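Local structure of LanC-like protein GCR2 (Arabidopsis thaliana, 3T33) at residues Gly271-Ser276 against Met315-Val320; Asn13-Phe18 against Arg324-Arg329; Thr297-Ala302 against Tyr347-Asn352. The protein may play a role in abscisic acid signalling and is a zinc-binding member of the LanC-like family, named after bacterial lantibiotic cyclases. All blocks are in the same frame, centred on the assembly; numbering follows the deposited sequence.

Interaction 1 of 3, residues Gly271-Ser276 against Met315-Val320; sequences GNYLSS and MEAGEV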
ATOM      1  N   GLY A 271      19.193   6.624  -8.678  1.00 45.76           N
ATOM      2  CA  GLY A 271      17.917   6.159  -9.229  1.00 43.90           C
ATOM      3  C   GLY A 271      16.765   6.250  -8.203  1.00 43.52           C
ATOM      4  O   GLY A 271      15.592   6.162  -8.567  1.00 42.71           O
ATOM      5  N   ASN A 272      17.104   6.387  -6.921  1.00 42.93           N
ATOM      6  CA  ASN A 272      16.135   6.754  -5.895  1.00 42.48           C
ATOM      7  C   ASN A 272      15.522   8.124  -6.137  1.00 42.89           C
ATOM      8  O   ASN A 272      16.026   8.904  -6.969  1.00 43.99           O
ATOM      9  CB  ASN A 272      16.737   6.632  -4.488  1.00 42.11           C
ATOM     10  CG  ASN A 272      15.649   6.673  -3.367  1.00 40.59           C
ATOM     11  OD1 ASN A 272      15.935   6.988  -2.212  1.00 38.68           O
ATOM     12  ND2 ASN A 272      14.409   6.383  -3.731  1.00 37.51           N
ATOM     13  N   TYR A 273      14.367   8.363  -5.504  1.00 42.51           N
ATOM     14  CA  TYR A 273      13.556   9.596  -5.675  1.00 41.34           C
ATOM     15  C   TYR A 273      13.658  10.482  -4.409  1.00 41.45           C
ATOM     16  O   TYR A 273      13.693   9.985  -3.266  1.00 39.77           O
ATOM     17  CB  TYR A 273      12.083   9.247  -5.995  1.00 39.45           C
ATOM     18  CG  TYR A 273      11.924   8.764  -7.391  1.00 40.74           C
ATOM     19  CD1 TYR A 273      12.299   7.469  -7.748  1.00 39.02           C
ATOM     20  CD2 TYR A 273      11.471   9.625  -8.409  1.00 40.91           C
ATOM     21  CE1 TYR A 273      12.179   7.019  -9.069  1.00 38.02           C
ATOM     22  CE2 TYR A 273      11.373   9.202  -9.734  1.00 37.60           C
ATOM     23  CZ  TYR A 273      11.742   7.888 -10.055  1.00 39.38           C
ATOM     24  OH  TYR A 273      11.665   7.446 -11.347  1.00 33.15           O
ATOM     25  N   LEU A 274      13.735  11.789  -4.637  1.00 42.14           N
ATOM     26  CA  LEU A 274      13.751  12.794  -3.568  1.00 42.91           C
ATOM     27  C   LEU A 274      12.541  12.658  -2.677  1.00 43.14           C
ATOM     28  O   LEU A 274      11.443  12.423  -3.177  1.00 42.44           O
ATOM     29  CB  LEU A 274      13.710  14.190  -4.197  1.00 42.83           C
ATOM     30  CG  LEU A 274      15.005  14.763  -4.812  1.00 44.82           C
ATOM     31  CD1 LEU A 274      15.678  13.782  -5.843  1.00 43.44           C
ATOM     32  CD2 LEU A 274      14.736  16.183  -5.447  1.00 44.97           C
ATOM     33  N   SER A 275      12.719  12.808  -1.371  1.00 44.02           N
ATOM     34  CA  SER A 275      11.554  13.050  -0.535  1.00 46.42           C
ATOM     35  C   SER A 275      10.736  14.335  -0.897  1.00 48.04           C
ATOM     36  O   SER A 275       9.511  14.281  -0.954  1.00 48.06           O
ATOM     37  CB  SER A 275      11.882  12.952   0.963  1.00 46.12           C
ATOM     38  OG  SER A 275      12.805  13.931   1.384  1.00 47.44           O
ATOM     39  N   SER A 276      11.401  15.452  -1.176  1.00 50.59           N
ATOM     40  CA  SER A 276      10.715  16.774  -1.383  1.00 54.14           C
ATOM     41  C   SER A 276      11.627  17.670  -2.184  1.00 55.35           C
ATOM     42  O   SER A 276      12.829  17.481  -2.077  1.00 56.23           O
ATOM     43  CB  SER A 276      10.471  17.473  -0.054  1.00 53.69           C
ATOM     44  OG  SER A 276      11.669  17.409   0.683  1.00 54.21           O
ATOM     45  N   MET A 315      10.715  -0.249 -13.714  1.00 37.82           N
ATOM     46  CA  MET A 315      11.676  -1.333 -13.546  1.00 38.07           C
ATOM     47  C   MET A 315      12.875  -0.813 -12.847  1.00 37.76           C
ATOM     48  O   MET A 315      13.417  -1.481 -11.963  1.00 38.64           O
ATOM     49  CB  MET A 315      12.040  -2.049 -14.878  1.00 38.85           C
ATOM     50  CG  MET A 315      10.886  -2.946 -15.449  1.00 42.76           C
ATOM     51  SD  MET A 315      11.065  -3.842 -17.068  1.00 53.36           S
ATOM     52  CE  MET A 315      11.685  -2.568 -18.126  1.00 50.14           C
ATOM     53  N   GLU A 316      13.274   0.401 -13.178  1.00 37.45           N
ATOM     54  CA  GLU A 316      14.489   0.970 -12.562  1.00 38.29           C
ATOM     55  C   GLU A 316      14.313   1.306 -11.109  1.00 37.56           C
ATOM     56  O   GLU A 316      15.250   1.190 -10.316  1.00 38.50           O
ATOM     57  CB  GLU A 316      14.914   2.238 -13.311  1.00 38.79           C
ATOM     58  CG  GLU A 316      15.446   1.953 -14.686  1.00 43.24           C
ATOM     59  CD  GLU A 316      16.111   3.198 -15.331  1.00 53.45           C
ATOM     60  OE1 GLU A 316      15.846   3.442 -16.543  1.00 55.23           O
ATOM     61  OE2 GLU A 316      16.889   3.921 -14.631  1.00 53.04           O
ATOM     62  N   ALA A 317      13.118   1.793 -10.766  1.00 37.20           N
ATOM     63  CA  ALA A 317      12.740   2.022  -9.377  1.00 36.93           C
ATOM     64  C   ALA A 317      12.752   0.674  -8.608  1.00 36.79           C
ATOM     65  O   ALA A 317      13.203   0.613  -7.478  1.00 35.82           O
ATOM     66  CB  ALA A 317      11.362   2.696  -9.307  1.00 36.54           C
ATOM     67  N   GLY A 318      12.306  -0.404  -9.265  1.00 36.62           N
ATOM     68  CA  GLY A 318      12.408  -1.753  -8.719  1.00 36.43           C
ATOM     69  C   GLY A 318      13.812  -2.219  -8.365  1.00 36.82           C
ATOM     70  O   GLY A 318      13.996  -2.990  -7.396  1.00 36.43           O
ATOM     71  N   GLU A 319      14.819  -1.775  -9.135  1.00 37.22           N
ATOM     72  CA  GLU A 319      16.230  -2.123  -8.816  1.00 36.91           C
ATOM     73  C   GLU A 319      16.721  -1.421  -7.570  1.00 36.16           C
ATOM     74  O   GLU A 319      17.461  -1.976  -6.793  1.00 37.50           O
ATOM     75  CB  GLU A 319      17.168  -1.778  -9.975  1.00 37.62           C
ATOM     76  CG  GLU A 319      16.835  -2.489 -11.257  1.00 41.53           C
ATOM     77  CD  GLU A 319      16.992  -3.994 -11.135  1.00 43.85           C
ATOM     78  OE1 GLU A 319      17.949  -4.450 -10.493  1.00 49.33           O
ATOM     79  OE2 GLU A 319      16.162  -4.722 -11.693  1.00 43.74           O
ATOM     80  N   VAL A 320      16.314  -0.188  -7.355  1.00 36.00           N
ATOM     81  CA  VAL A 320      16.658   0.509  -6.117  1.00 35.60           C
ATOM     82  C   VAL A 320      16.065  -0.187  -4.888  1.00 36.27           C
ATOM     83  O   VAL A 320      16.733  -0.386  -3.845  1.00 35.88           O
ATOM     84  CB  VAL A 320      16.089   1.896  -6.196  1.00 36.48           C
ATOM     85  CG1 VAL A 320      16.326   2.652  -4.875  1.00 33.27           C
ATOM     86  CG2 VAL A 320      16.680   2.587  -7.436  1.00 34.21           C
TER

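Interaction 2 of 3, residues Asn13-Phe18 against Arg324-Arg329; sequences NEMPEF and RGLLKR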
ATOM      1  N   ASN A  13      21.276  -6.843   0.717  1.00 40.45           N
ATOM      2  CA  ASN A  13      20.607  -7.935   0.018  1.00 40.51           C
ATOM      3  C   ASN A  13      21.599  -8.832  -0.705  1.00 40.25           C
ATOM      4  O   ASN A  13      21.969  -8.533  -1.829  1.00 41.01           O
ATOM      5  CB  ASN A  13      19.588  -7.415  -0.997  1.00 38.47           C
ATOM      6  CG  ASN A  13      18.710  -8.514  -1.542  1.00 39.62           C
ATOM      7  OD1 ASN A  13      17.833  -8.261  -2.357  1.00 41.26           O
ATOM      8  ND2 ASN A  13      18.928  -9.754  -1.091  1.00 39.49           N
ATOM      9  N   GLU A  14      22.000  -9.923  -0.064  1.00 40.84           N
ATOM     10  CA  GLU A  14      22.899 -10.896  -0.663  1.00 42.70           C
ATOM     11  C   GLU A  14      22.131 -12.168  -1.078  1.00 42.78           C
ATOM     12  O   GLU A  14      22.730 -13.163  -1.541  1.00 44.05           O
ATOM     13  CB  GLU A  14      24.060 -11.275   0.287  1.00 43.17           C
ATOM     14  CG  GLU A  14      24.914 -10.128   0.923  1.00 48.95           C
ATOM     15  CD  GLU A  14      25.789  -9.298  -0.060  1.00 53.08           C
ATOM     16  OE1 GLU A  14      25.810  -9.568  -1.288  1.00 55.02           O
ATOM     17  OE2 GLU A  14      26.456  -8.342   0.416  1.00 58.44           O
ATOM     18  N   MET A  15      20.815 -12.152  -0.921  1.00 41.73           N
ATOM     19  CA  MET A  15      19.994 -13.228  -1.460  1.00 41.31           C
ATOM     20  C   MET A  15      20.260 -13.491  -2.966  1.00 41.27           C
ATOM     21  O   MET A  15      20.545 -12.586  -3.752  1.00 39.64           O
ATOM     22  CB  MET A  15      18.517 -12.943  -1.206  1.00 40.85           C
ATOM     23  CG  MET A  15      18.171 -12.937   0.267  1.00 39.65           C
ATOM     24  SD  MET A  15      16.410 -12.893   0.570  1.00 37.12           S
ATOM     25  CE  MET A  15      16.251 -11.124   0.456  1.00 37.81           C
ATOM     26  N   PRO A  16      20.192 -14.754  -3.354  1.00 42.46           N
ATOM     27  CA  PRO A  16      20.475 -15.190  -4.729  1.00 43.90           C
ATOM     28  C   PRO A  16      19.487 -14.626  -5.731  1.00 45.01           C
ATOM     29  O   PRO A  16      18.267 -14.598  -5.463  1.00 46.53           O
ATOM     30  CB  PRO A  16      20.362 -16.710  -4.660  1.00 44.12           C
ATOM     31  CG  PRO A  16      19.800 -17.030  -3.307  1.00 44.61           C
ATOM     32  CD  PRO A  16      20.102 -15.870  -2.408  1.00 43.01           C
ATOM     33  N   GLU A  17      20.016 -14.151  -6.850  1.00 45.11           N
ATOM     34  CA  GLU A  17      19.209 -13.674  -7.951  1.00 45.90           C
ATOM     35  C   GLU A  17      18.346 -14.803  -8.487  1.00 46.54           C
ATOM     36  O   GLU A  17      18.678 -15.991  -8.393  1.00 46.43           O
ATOM     37  CB  GLU A  17      20.067 -13.119  -9.085  1.00 45.65           C
ATOM     38  CG  GLU A  17      20.883 -11.849  -8.755  1.00 48.31           C
ATOM     39  CD  GLU A  17      20.029 -10.576  -8.507  1.00 49.82           C
ATOM     40  OE1 GLU A  17      18.908 -10.471  -9.075  1.00 50.28           O
ATOM     41  OE2 GLU A  17      20.498  -9.678  -7.753  1.00 47.07           O
ATOM     42  N   PHE A  18      17.226 -14.422  -9.066  1.00 46.64           N
ATOM     43  CA  PHE A  18      16.399 -15.385  -9.731  1.00 47.44           C
ATOM     44  C   PHE A  18      17.148 -16.095 -10.893  1.00 48.75           C
ATOM     45  O   PHE A  18      17.799 -15.444 -11.734  1.00 47.71           O
ATOM     46  CB  PHE A  18      15.133 -14.688 -10.228  1.00 46.48           C
ATOM     47  CG  PHE A  18      14.215 -15.581 -10.928  1.00 46.24           C
ATOM     48  CD1 PHE A  18      13.537 -16.579 -10.235  1.00 45.80           C
ATOM     49  CD2 PHE A  18      14.032 -15.452 -12.294  1.00 46.66           C
ATOM     50  CE1 PHE A  18      12.681 -17.429 -10.877  1.00 43.88           C
ATOM     51  CE2 PHE A  18      13.194 -16.295 -12.953  1.00 46.26           C
ATOM     52  CZ  PHE A  18      12.519 -17.299 -12.244  1.00 47.85           C
ATOM     53  N   ARG A 324      18.332  -1.707  -2.023  1.00 38.81           N
ATOM     54  CA  ARG A 324      18.314  -0.950  -0.765  1.00 39.32           C
ATOM     55  C   ARG A 324      16.996  -1.088   0.007  1.00 38.92           C
ATOM     56  O   ARG A 324      16.832  -0.445   1.046  1.00 38.95           O
ATOM     57  CB  ARG A 324      18.589   0.529  -1.041  1.00 38.81           C
ATOM     58  CG  ARG A 324      20.009   0.874  -1.602  1.00 40.83           C
ATOM     59  CD  ARG A 324      20.005   2.271  -2.298  1.00 40.74           C
ATOM     60  NE  ARG A 324      19.781   3.342  -1.328  1.00 39.86           N
ATOM     61  CZ  ARG A 324      19.572   4.616  -1.637  1.00 40.83           C
ATOM     62  NH1 ARG A 324      19.563   5.046  -2.904  1.00 36.44           N
ATOM     63  NH2 ARG A 324      19.388   5.484  -0.653  1.00 43.60           N
ATOM     64  N   GLY A 325      16.076  -1.933  -0.485  1.00 38.11           N
ATOM     65  CA  GLY A 325      14.691  -1.903  -0.041  1.00 37.04           C
ATOM     66  C   GLY A 325      14.426  -2.819   1.111  1.00 37.47           C
ATOM     67  O   GLY A 325      13.330  -2.841   1.668  1.00 37.55           O
ATOM     68  N   LEU A 326      15.427  -3.594   1.460  1.00 37.42           N
ATOM     69  CA  LEU A 326      15.348  -4.504   2.594  1.00 38.76           C
ATOM     70  C   LEU A 326      15.622  -3.778   3.947  1.00 38.77           C
ATOM     71  O   LEU A 326      16.577  -4.075   4.683  1.00 39.96           O
ATOM     72  CB  LEU A 326      16.290  -5.680   2.329  1.00 38.79           C
ATOM     73  CG  LEU A 326      16.001  -7.032   2.964  1.00 40.15           C
ATOM     74  CD1 LEU A 326      14.671  -7.671   2.473  1.00 37.89           C
ATOM     75  CD2 LEU A 326      17.224  -7.989   2.692  1.00 39.16           C
ATOM     76  N   LEU A 327      14.729  -2.843   4.257  1.00 38.26           N
ATOM     77  CA  LEU A 327      14.762  -1.952   5.397  1.00 38.25           C
ATOM     78  C   LEU A 327      14.872  -2.693   6.723  1.00 38.63           C
ATOM     79  O   LEU A 327      14.337  -3.796   6.856  1.00 39.59           O
ATOM     80  CB  LEU A 327      13.439  -1.167   5.390  1.00 37.36           C
ATOM     81  CG  LEU A 327      13.282   0.199   4.705  1.00 38.63           C
ATOM     82  CD1 LEU A 327      14.406   0.543   3.753  1.00 36.18           C
ATOM     83  CD2 LEU A 327      11.919   0.445   4.106  1.00 35.55           C
ATOM     84  N   LYS A 328      15.467  -2.051   7.726  1.00 38.44           N
ATOM     85  CA  LYS A 328      15.520  -2.608   9.079  1.00 39.76           C
ATOM     86  C   LYS A 328      14.233  -2.357   9.882  1.00 39.34           C
ATOM     87  O   LYS A 328      14.273  -2.175  11.099  1.00 39.96           O
ATOM     88  CB  LYS A 328      16.727  -2.052   9.837  1.00 39.95           C
ATOM     89  CG  LYS A 328      18.059  -2.293   9.147  1.00 44.42           C
ATOM     90  CD  LYS A 328      19.218  -2.177  10.123  1.00 48.47           C
ATOM     91  CE  LYS A 328      20.496  -1.753   9.417  1.00 47.80           C
ATOM     92  NZ  LYS A 328      21.674  -2.533   9.887  1.00 46.83           N
ATOM     93  N   ARG A 329      13.100  -2.355   9.186  1.00 38.53           N
ATOM     94  CA  ARG A 329      11.777  -2.183   9.782  1.00 36.52           C
ATOM     95  C   ARG A 329      10.838  -3.129   9.072  1.00 36.03           C
ATOM     96  O   ARG A 329      10.989  -3.390   7.862  1.00 34.91           O
ATOM     97  CB  ARG A 329      11.319  -0.793   9.500  1.00 37.73           C
ATOM     98  CG  ARG A 329      12.378   0.197   9.839  1.00 39.47           C
ATOM     99  CD  ARG A 329      12.008   1.517   9.409  1.00 47.09           C
ATOM    100  NE  ARG A 329      13.017   2.438   9.896  1.00 55.25           N
ATOM    101  CZ  ARG A 329      12.897   3.749   9.849  1.00 55.94           C
ATOM    102  NH1 ARG A 329      11.799   4.270   9.323  1.00 56.03           N
ATOM    103  NH2 ARG A 329      13.875   4.520  10.314  1.00 58.37           N
TER

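Interaction 3 of 3, residues Thr297-Ala302 against Tyr347-Asn352; sequences TLVKAA and YRLTRN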
ATOM      1  N   THR A 297       3.468   3.904  -8.343  1.00 31.61           N
ATOM      2  CA  THR A 297       2.768   4.883  -9.172  1.00 30.17           C
ATOM      3  C   THR A 297       3.178   4.749 -10.628  1.00 30.22           C
ATOM      4  O   THR A 297       2.347   4.855 -11.518  1.00 30.31           O
ATOM      5  CB  THR A 297       3.075   6.304  -8.706  1.00 30.12           C
ATOM      6  OG1 THR A 297       2.905   6.378  -7.287  1.00 32.78           O
ATOM      7  CG2 THR A 297       2.176   7.294  -9.376  1.00 26.55           C
ATOM      8  N   LEU A 298       4.459   4.560 -10.895  1.00 30.86           N
ATOM      9  CA  LEU A 298       4.896   4.366 -12.306  1.00 31.61           C
ATOM     10  C   LEU A 298       4.302   3.055 -12.862  1.00 31.35           C
ATOM     11  O   LEU A 298       3.876   2.985 -14.005  1.00 32.04           O
ATOM     12  CB  LEU A 298       6.412   4.385 -12.410  1.00 31.83           C
ATOM     13  CG  LEU A 298       6.934   5.794 -12.093  1.00 34.18           C
ATOM     14  CD1 LEU A 298       8.414   5.765 -12.041  1.00 35.60           C
ATOM     15  CD2 LEU A 298       6.436   6.758 -13.200  1.00 35.51           C
ATOM     16  N   VAL A 299       4.189   2.032 -12.031  1.00 30.62           N
ATOM     17  CA  VAL A 299       3.568   0.796 -12.538  1.00 29.80           C
ATOM     18  C   VAL A 299       2.212   1.113 -13.047  1.00 29.92           C
ATOM     19  O   VAL A 299       1.854   0.662 -14.159  1.00 30.81           O
ATOM     20  CB  VAL A 299       3.509  -0.372 -11.497  1.00 29.18           C
ATOM     21  CG1 VAL A 299       2.431  -1.427 -11.886  1.00 27.66           C
ATOM     22  CG2 VAL A 299       4.857  -1.013 -11.368  1.00 27.64           C
ATOM     23  N   LYS A 300       1.453   1.896 -12.266  1.00 30.35           N
ATOM     24  CA  LYS A 300       0.094   2.317 -12.681  1.00 30.29           C
ATOM     25  C   LYS A 300       0.164   3.214 -13.934  1.00 31.11           C
ATOM     26  O   LYS A 300      -0.572   3.035 -14.896  1.00 30.82           O
ATOM     27  CB  LYS A 300      -0.644   3.025 -11.524  1.00 29.64           C
ATOM     28  CG  LYS A 300      -1.946   3.637 -11.907  1.00 30.02           C
ATOM     29  CD  LYS A 300      -2.983   2.600 -12.206  1.00 27.56           C
ATOM     30  CE  LYS A 300      -4.237   3.253 -12.580  1.00 30.00           C
ATOM     31  NZ  LYS A 300      -5.224   2.285 -13.191  1.00 29.47           N
ATOM     32  N   ALA A 301       1.058   4.174 -13.944  1.00 33.06           N
ATOM     33  CA  ALA A 301       1.224   4.965 -15.196  1.00 35.36           C
ATOM     34  C   ALA A 301       1.463   3.991 -16.353  1.00 36.57           C
ATOM     35  O   ALA A 301       0.785   4.049 -17.390  1.00 38.33           O
ATOM     36  CB  ALA A 301       2.361   5.926 -15.062  1.00 34.15           C
ATOM     37  N   ALA A 302       2.373   3.045 -16.151  1.00 37.52           N
ATOM     38  CA  ALA A 302       2.696   2.108 -17.207  1.00 39.92           C
ATOM     39  C   ALA A 302       1.497   1.368 -17.720  1.00 41.16           C
ATOM     40  O   ALA A 302       1.380   1.199 -18.921  1.00 41.66           O
ATOM     41  CB  ALA A 302       3.753   1.121 -16.749  1.00 39.54           C
ATOM     42  N   TYR A 347       5.493  -7.595 -11.152  1.00 29.96           N
ATOM     43  CA  TYR A 347       5.026  -8.899 -11.578  1.00 30.35           C
ATOM     44  C   TYR A 347       3.645  -8.838 -12.163  1.00 30.75           C
ATOM     45  O   TYR A 347       3.423  -9.395 -13.221  1.00 30.79           O
ATOM     46  CB  TYR A 347       5.058  -9.896 -10.400  1.00 29.59           C
ATOM     47  CG  TYR A 347       4.563 -11.281 -10.747  1.00 31.45           C
ATOM     48  CD1 TYR A 347       5.177 -12.059 -11.787  1.00 28.26           C
ATOM     49  CD2 TYR A 347       3.485 -11.845 -10.053  1.00 29.31           C
ATOM     50  CE1 TYR A 347       4.708 -13.356 -12.077  1.00 29.94           C
ATOM     51  CE2 TYR A 347       3.033 -13.157 -10.337  1.00 28.94           C
ATOM     52  CZ  TYR A 347       3.660 -13.889 -11.347  1.00 32.08           C
ATOM     53  OH  TYR A 347       3.185 -15.141 -11.627  1.00 31.99           O
ATOM     54  N   ARG A 348       2.706  -8.151 -11.509  1.00 30.70           N
ATOM     55  CA  ARG A 348       1.418  -7.938 -12.137  1.00 30.23           C
ATOM     56  C   ARG A 348       1.553  -7.293 -13.512  1.00 30.51           C
ATOM     57  O   ARG A 348       0.845  -7.681 -14.432  1.00 30.43           O
ATOM     58  CB  ARG A 348       0.505  -7.067 -11.297  1.00 31.56           C
ATOM     59  CG  ARG A 348       0.107  -7.604  -9.898  1.00 33.13           C
ATOM     60  CD  ARG A 348      -1.157  -6.840  -9.363  1.00 35.97           C
ATOM     61  NE  ARG A 348      -0.773  -5.485  -8.991  1.00 39.09           N
ATOM     62  CZ  ARG A 348      -1.231  -4.402  -9.582  1.00 41.03           C
ATOM     63  NH1 ARG A 348      -2.152  -4.483 -10.521  1.00 42.04           N
ATOM     64  NH2 ARG A 348      -0.777  -3.226  -9.195  1.00 48.44           N
ATOM     65  N   LEU A 349       2.438  -6.310 -13.644  1.00 30.00           N
ATOM     66  CA  LEU A 349       2.569  -5.565 -14.892  1.00 31.10           C
ATOM     67  C   LEU A 349       3.289  -6.395 -16.018  1.00 32.29           C
ATOM     68  O   LEU A 349       2.856  -6.349 -17.140  1.00 32.40           O
ATOM     69  CB  LEU A 349       3.340  -4.282 -14.646  1.00 28.96           C
ATOM     70  CG  LEU A 349       3.728  -3.496 -15.878  1.00 28.93           C
ATOM     71  CD1 LEU A 349       2.502  -2.793 -16.481  1.00 27.11           C
ATOM     72  CD2 LEU A 349       4.869  -2.500 -15.604  1.00 23.72           C
ATOM     73  N   THR A 350       4.369  -7.142 -15.691  1.00 33.33           N
ATOM     74  CA  THR A 350       5.206  -7.793 -16.718  1.00 33.32           C
ATOM     75  C   THR A 350       4.956  -9.298 -16.912  1.00 34.87           C
ATOM     76  O   THR A 350       5.316  -9.873 -17.977  1.00 34.40           O
ATOM     77  CB  THR A 350       6.688  -7.582 -16.426  1.00 33.31           C
ATOM     78  OG1 THR A 350       7.015  -8.119 -15.140  1.00 32.13           O
ATOM     79  CG2 THR A 350       7.026  -6.092 -16.393  1.00 33.95           C
ATOM     80  N   ARG A 351       4.324  -9.918 -15.903  1.00 33.56           N
ATOM     81  CA  ARG A 351       4.253 -11.358 -15.776  1.00 32.60           C
ATOM     82  C   ARG A 351       5.627 -12.085 -15.756  1.00 33.64           C
ATOM     83  O   ARG A 351       5.714 -13.298 -16.068  1.00 32.22           O
ATOM     84  CB  ARG A 351       3.348 -11.945 -16.859  1.00 32.49           C
ATOM     85  CG  ARG A 351       2.041 -12.455 -16.286  1.00 30.84           C
ATOM     86  CD  ARG A 351       1.144 -11.382 -15.586  1.00 27.05           C
ATOM     87  NE  ARG A 351      -0.240 -11.859 -15.427  1.00 25.62           N
ATOM     88  CZ  ARG A 351      -1.202 -11.202 -14.772  1.00 27.87           C
ATOM     89  NH1 ARG A 351      -0.946 -10.015 -14.228  1.00 31.46           N
ATOM     90  NH2 ARG A 351      -2.422 -11.708 -14.701  1.00 23.99           N
ATOM     91  N   ASN A 352       6.678 -11.339 -15.404  1.00 32.99           N
ATOM     92  CA  ASN A 352       8.025 -11.845 -15.427  1.00 32.22           C
ATOM     93  C   ASN A 352       8.313 -12.471 -14.055  1.00 33.63           C
ATOM     94  O   ASN A 352       8.306 -11.738 -13.046  1.00 35.10           O
ATOM     95  CB  ASN A 352       9.027 -10.698 -15.809  1.00 31.17           C
ATOM     96  CG  ASN A 352      10.486 -11.194 -15.875  1.00 30.27           C
ATOM     97  OD1 ASN A 352      10.746 -12.298 -15.448  1.00 30.18           O
ATOM     98  ND2 ASN A 352      11.439 -10.338 -16.289  1.00 25.29           N
TER

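Interaction 1 of 3, residues Gly271-Ser276 against Met315-Val320
Val-320 turns CG1 anti to its backbone N (chi1 176°), which leaves CG2 beside that N, and the two methyls divide the work of meeting the loop at Gly-271 and Asn-272. CG2 of Val-320 presses on the peptide link, 3.7 Å from Gly-271 C; it also lies 3.9 Å from Asn-272 N, so it sits over the link. CG1 of Val-320 takes the next position along the loop, 4.0 Å from Asn-272 CB. A beta-branched side chain suits this place because its two short arms fit against the bare peptide link between Gly-271 and Asn-272 without any further torsion to settle. Gly-271 suits its own place for two reasons: its phi of 96° is readily adopted by a residue without a side chain, and the bare backbone lets the valine methyl come close. Farther along, the ring of Tyr-273 reaches back toward the helix, and its CE1 lies 4.4 Å from Ala-317 CB in an oblique approach. The small alanine methyl lets the broad ring lie close to the helix surface. No hydrogen bond joins the two segments, so packing alone holds this largely buried contact. At its border Glu-316 forms a salt bridge with Arg-267. Helix 291-305 completes the surroundings: Ala-291 touches both Val-320 and Asn-272, Ala-295 meets Ala-317, and Leu-298 meets Tyr-273, so loop and helix 308-324 share its cover.

Interaction 2 of 3, residues Asn13-Phe18 against Arg324-Arg329
Leu-326 meets Asn-13 and Met-15 from the centre of an inverse gamma turn, a tight reversal in the loop that follows helix 308-324 in this LanC-like, all-helical fold. The opposing residues belong to an irregular N-terminal stretch that runs across the outside of the helices before helix 36-42 begins. Apolar packing makes the whole of the contact. The main partner is the CD2 methyl of Leu-326, whose nearest neighbour across the contact is Met-15 CE at 4.0 Å. The two side chains approach at a slant, so they meet at their far ends and do not lie alongside one another. A flexible, unbranched methionine suits a border between an irregular chain and a turn, since it can place its terminal methyl on a leucine whose backbone is some way off. The same CD2 of Leu-326 also faces the Asn-13 backbone, 4.3 Å from its CA, and is nearly as close to the CB of that residue. Leucine fits here because one branched end can serve both neighbours while its stem remains in the turn.

Within the turn a weak bond runs from Leu-327 N to Gly-325 O (2.9 Å); no hydrogen bond joins the two segments themselves, but the backbone of Leu-326 is hydrogen-bonded to Phe-11, just ahead of Asn-13. The N-terminal chain has further polar ties: Glu-17 is hydrogen-bonded to Trp-322 and forms a salt bridge with Arg-358. Leu-326 touches both helix 336-350 (Ile-336) and helix 353-375 (Phe-362), and Met-15 rests on the latter at Ala-361. The bend at chi3 of Met-15 (-85°) swings its methyl toward the leucine, so that CE is also 4.3 Å from Leu-326 CD1, whereas SD stays 5.4 Å from Leu-326 CD2.

Interaction 3 of 3, residues Thr297-Ala302 against Tyr347-Asn352
Thr-350 OG1 is gripped by two groups where helix 336-350 ends, just beyond the residue that packs on the neighbouring helix. Asn-352 N donates to Thr-350 OG1 at 3.2 Å in an ST turn, with an N-H...O angle of 152°, and the hydroxyl is also hydrogen-bonded to Leu-346 O in the helix behind it. Arg-351 leaves the helical conformation with a positive phi, and its NH1 folds back to Arg-348 O at 2.9 Å, meeting a lone pair in the carbonyl plane. The bond is bent at the hydrogen (138°), but it gives the carbonyl a partner near the end of the helix. Asn-352 then caps the next helix through OD1 to Lys-354 N, a role its short polar side chain suits well.

Against helix 291-305 the contact is purely apolar and centres on Leu-349. With CG anti to the backbone N (chi1 172°), Leu-349 sends both methyls to Ala-302: CD2 lies 4.0 Å and CD1 4.1 Å from Ala-302 CB. One turn earlier, Val-299 CG1 comes to 4.1 Å from Leu-349 CB, the two side chains running antiparallel as they pass. Alanine accepts the forked leucine end on a small surface, while valine fills in beside its stem. Arg-348 flanks the pair and forms a salt bridge to Glu-414 near the C-terminus. This is the helix-on-helix packing expected of the alpha/alpha barrel of LanC-like proteins, here well away from the zinc site.

In the fold
The run from helix 291-305 to helix 336-350 serves all three: interaction 1 uses helix 308-324, interaction 2 the loop after it, interaction 3 the helices on either side in sequence. In interaction 1 the Asn-272 side chain is about 13 Å from the zinc ion held by Cys-288, Cys-333 and His-334. This interaction touches both others: Asn-272 CB is 3.6 Å from Arg-324 NH1 of interaction 2, and Tyr-273 OH is 3.7 Å from Leu-298 CD1 of interaction 3. Its centre is about 15 Å from each of theirs, whereas interactions 2 and 3 have centres about 20 Å apart and do not touch. Along the chain, interaction 1 nests inside interaction 2, and interaction 3 crosses both.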